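Local coordinates for protein nidogen-1 (Mus musculus, PDB 1GL4) that links basement-membrane components, associating tightly with laminin and also binding collagen IV and perlecan, the last through its G2 beta-barrel, at residues E96-A106 with V174-I185. Numbering follows the deposited sequence.
Sequences ETVGYSLLPLA and VPQIPYGASVHI
One face of the Y100 ring lies against the type II turn P178-A181: the backbone N of G180 sits 3.2 Å from CE2, and Y179 CA makes a CH-pi contact over the same face, 4.2 Å from the ring centroid. At the edge, near the ring plane, the carbonyl O of A181 approaches CD2. The Y179 ring is slid so far aside that it barely overlaps Y100, the planes inclined by 29°, and its OH reaches CA of T97 at 3.4 Å. Replacing Y100 with an alanine would probably leave the turn without the surface it rests on and Y179 freer to swing.

With OG beside its own backbone N (chi1 -68°), S101 accepts a 3.0 Å hydrogen bond from I177 N, while a water links S101 O to P175 O. The P104 ring presents CG and CD to I177 CD1, CG at 3.6 Å, and L103 CB packs on V183 CG2.

The contact thus joins the segment 96-106, which leads into helix 107-115, to the loop that follows strand 173-174 and to the start of strand 182-195 in the G2 barrel. Y260 of strand 248-261 packs edge-to-face with Y100, and V62 of strand 49-62 touches S101.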
# COMPACT_ATOMS: atom_id res chain seq x y z
N GLU A 96 -9.36 3.15 19.82
CA GLU A 96 -10.47 2.23 19.59
C GLU A 96 -11.73 3.00 19.23
O GLU A 96 -12.65 2.46 18.61
CB GLU A 96 -10.76 1.39 20.84
CG GLU A 96 -9.64 1.38 21.87
CD GLU A 96 -9.40 2.74 22.50
OE1 GLU A 96 -10.37 3.33 23.03
OE2 GLU A 96 -8.24 3.22 22.47
N THR A 97 -11.77 4.26 19.62
CA THR A 97 -12.91 5.13 19.35
C THR A 97 -13.07 5.46 17.87
O THR A 97 -14.11 5.96 17.45
CB THR A 97 -12.80 6.45 20.13
OG1 THR A 97 -11.52 7.05 19.86
CG2 THR A 97 -12.95 6.21 21.62
N VAL A 98 -12.04 5.18 17.07
CA VAL A 98 -12.11 5.49 15.65
C VAL A 98 -11.61 4.34 14.78
O VAL A 98 -11.91 4.27 13.59
CB VAL A 98 -11.29 6.78 15.32
CG1 VAL A 98 -9.79 6.46 15.30
CG2 VAL A 98 -11.75 7.37 14.00
N GLY A 99 -10.85 3.43 15.39
CA GLY A 99 -10.30 2.29 14.68
C GLY A 99 -11.24 1.48 13.81
O GLY A 99 -10.94 1.22 12.64
N TYR A 100 -12.38 1.07 14.35
CA TYR A 100 -13.31 0.29 13.57
C TYR A 100 -13.99 1.11 12.47
O TYR A 100 -14.24 0.60 11.38
CB TYR A 100 -14.36 -0.36 14.48
CG TYR A 100 -13.77 -1.29 15.51
CD1 TYR A 100 -13.49 -0.84 16.80
CD2 TYR A 100 -13.47 -2.62 15.19
CE1 TYR A 100 -12.92 -1.69 17.75
CE2 TYR A 100 -12.90 -3.47 16.13
CZ TYR A 100 -12.63 -3.00 17.41
OH TYR A 100 -12.08 -3.85 18.34
N SER A 101 -14.25 2.38 12.74
CA SER A 101 -14.90 3.23 11.74
C SER A 101 -14.01 3.63 10.56
O SER A 101 -14.51 4.15 9.57
CB SER A 101 -15.48 4.49 12.41
OG SER A 101 -16.56 4.14 13.26
N LEU A 102 -12.71 3.39 10.67
CA LEU A 102 -11.78 3.72 9.58
C LEU A 102 -11.53 2.49 8.69
O LEU A 102 -10.87 2.59 7.65
CB LEU A 102 -10.45 4.21 10.14
CG LEU A 102 -10.45 5.49 10.99
CD1 LEU A 102 -9.06 5.74 11.53
CD2 LEU A 102 -10.93 6.67 10.15
N LEU A 103 -12.07 1.34 9.09
CA LEU A 103 -11.87 0.10 8.34
C LEU A 103 -12.18 0.14 6.85
O LEU A 103 -11.47 -0.47 6.05
CB LEU A 103 -12.67 -1.04 8.99
CG LEU A 103 -12.03 -1.65 10.26
CD1 LEU A 103 -12.97 -2.67 10.88
CD2 LEU A 103 -10.70 -2.30 9.89
N PRO A 104 -13.24 0.86 6.44
CA PRO A 104 -13.54 0.91 5.00
C PRO A 104 -12.57 1.75 4.18
O PRO A 104 -12.54 1.65 2.95
CB PRO A 104 -14.95 1.51 4.96
CG PRO A 104 -15.51 1.23 6.33
CD PRO A 104 -14.32 1.46 7.22
N LEU A 105 -11.76 2.56 4.85
CA LEU A 105 -10.83 3.46 4.17
C LEU A 105 -9.49 2.90 3.69
O LEU A 105 -8.45 3.52 3.88
CB LEU A 105 -10.58 4.68 5.06
CG LEU A 105 -11.85 5.33 5.62
CD1 LEU A 105 -11.48 6.47 6.56
CD2 LEU A 105 -12.72 5.83 4.48
N ALA A 106 -9.53 1.74 3.05
CA ALA A 106 -8.33 1.10 2.54
C ALA A 106 -7.50 2.03 1.63
O ALA A 106 -6.28 1.90 1.57
CB ALA A 106 -8.70 -0.17 1.79
N VAL A 174 -17.11 10.53 9.50
CA VAL A 174 -17.32 9.19 8.95
C VAL A 174 -18.43 8.51 9.73
O VAL A 174 -18.63 8.80 10.92
CB VAL A 174 -16.05 8.31 9.03
CG1 VAL A 174 -14.91 8.95 8.22
CG2 VAL A 174 -15.64 8.12 10.49
N PRO A 175 -19.17 7.59 9.09
CA PRO A 175 -20.26 6.87 9.76
C PRO A 175 -19.67 5.96 10.85
O PRO A 175 -18.52 5.54 10.76
CB PRO A 175 -20.89 6.05 8.64
CG PRO A 175 -20.49 6.77 7.37
CD PRO A 175 -19.08 7.21 7.67
N GLN A 176 -20.47 5.66 11.87
CA GLN A 176 -19.99 4.80 12.95
C GLN A 176 -20.12 3.32 12.63
O GLN A 176 -21.16 2.86 12.15
CB GLN A 176 -20.77 5.09 14.23
CG GLN A 176 -20.32 4.26 15.42
CD GLN A 176 -21.16 4.51 16.64
OE1 GLN A 176 -22.35 4.16 16.68
NE2 GLN A 176 -20.57 5.14 17.65
N ILE A 177 -19.05 2.58 12.90
CA ILE A 177 -19.04 1.14 12.71
C ILE A 177 -18.98 0.54 14.11
O ILE A 177 -18.19 0.97 14.95
CB ILE A 177 -17.81 0.70 11.87
CG1 ILE A 177 -18.07 1.04 10.40
CG2 ILE A 177 -17.54 -0.78 12.04
CD1 ILE A 177 -17.04 0.54 9.46
N PRO A 178 -19.85 -0.45 14.40
CA PRO A 178 -19.90 -1.10 15.72
C PRO A 178 -18.56 -1.64 16.20
O PRO A 178 -17.79 -2.18 15.42
CB PRO A 178 -20.92 -2.22 15.51
CG PRO A 178 -21.84 -1.66 14.46
CD PRO A 178 -20.86 -1.03 13.49
N TYR A 179 -18.29 -1.49 17.49
CA TYR A 179 -17.06 -2.00 18.08
C TYR A 179 -16.99 -3.52 17.84
O TYR A 179 -17.96 -4.24 18.09
CB TYR A 179 -17.03 -1.73 19.59
CG TYR A 179 -16.50 -0.37 20.00
CD1 TYR A 179 -16.59 0.74 19.15
CD2 TYR A 179 -15.92 -0.18 21.26
CE1 TYR A 179 -16.14 2.00 19.55
CE2 TYR A 179 -15.46 1.07 21.67
CZ TYR A 179 -15.57 2.16 20.81
OH TYR A 179 -15.12 3.39 21.21
N GLY A 180 -15.85 -3.99 17.35
CA GLY A 180 -15.68 -5.41 17.11
C GLY A 180 -16.17 -5.93 15.78
O GLY A 180 -16.03 -7.12 15.49
N ALA A 181 -16.74 -5.06 14.96
CA ALA A 181 -17.23 -5.47 13.65
C ALA A 181 -16.06 -5.57 12.67
O ALA A 181 -14.96 -5.08 12.96
CB ALA A 181 -18.26 -4.45 13.14
N SER A 182 -16.29 -6.22 11.54
CA SER A 182 -15.25 -6.36 10.51
C SER A 182 -15.80 -5.83 9.18
O SER A 182 -17.01 -5.63 9.05
CB SER A 182 -14.84 -7.83 10.38
OG SER A 182 -15.97 -8.66 10.14
N VAL A 183 -14.92 -5.62 8.21
CA VAL A 183 -15.32 -5.08 6.91
C VAL A 183 -14.71 -5.86 5.73
O VAL A 183 -13.57 -6.32 5.79
CB VAL A 183 -14.90 -3.59 6.79
CG1 VAL A 183 -15.05 -3.10 5.37
CG2 VAL A 183 -15.74 -2.74 7.73
N HIS A 184 -15.48 -6.00 4.65
CA HIS A 184 -15.00 -6.71 3.46
C HIS A 184 -15.16 -5.89 2.18
O HIS A 184 -16.21 -5.30 1.93
CB HIS A 184 -15.74 -8.04 3.28
CG HIS A 184 -15.33 -8.79 2.05
ND1 HIS A 184 -14.04 -9.25 1.86
CD2 HIS A 184 -16.02 -9.14 0.94
CE1 HIS A 184 -13.96 -9.85 0.69
NE2 HIS A 184 -15.14 -9.80 0.11
N ILE A 185 -14.11 -5.89 1.37
CA ILE A 185 -14.07 -5.17 0.11
C ILE A 185 -13.73 -6.14 -1.03
O ILE A 185 -12.72 -6.85 -0.98
CB ILE A 185 -13.02 -4.02 0.18
CG1 ILE A 185 -13.50 -2.96 1.17
CG2 ILE A 185 -12.81 -3.41 -1.20
CD1 ILE A 185 -12.40 -2.01 1.63
O HOH W 1 -17.07 4.37 8.65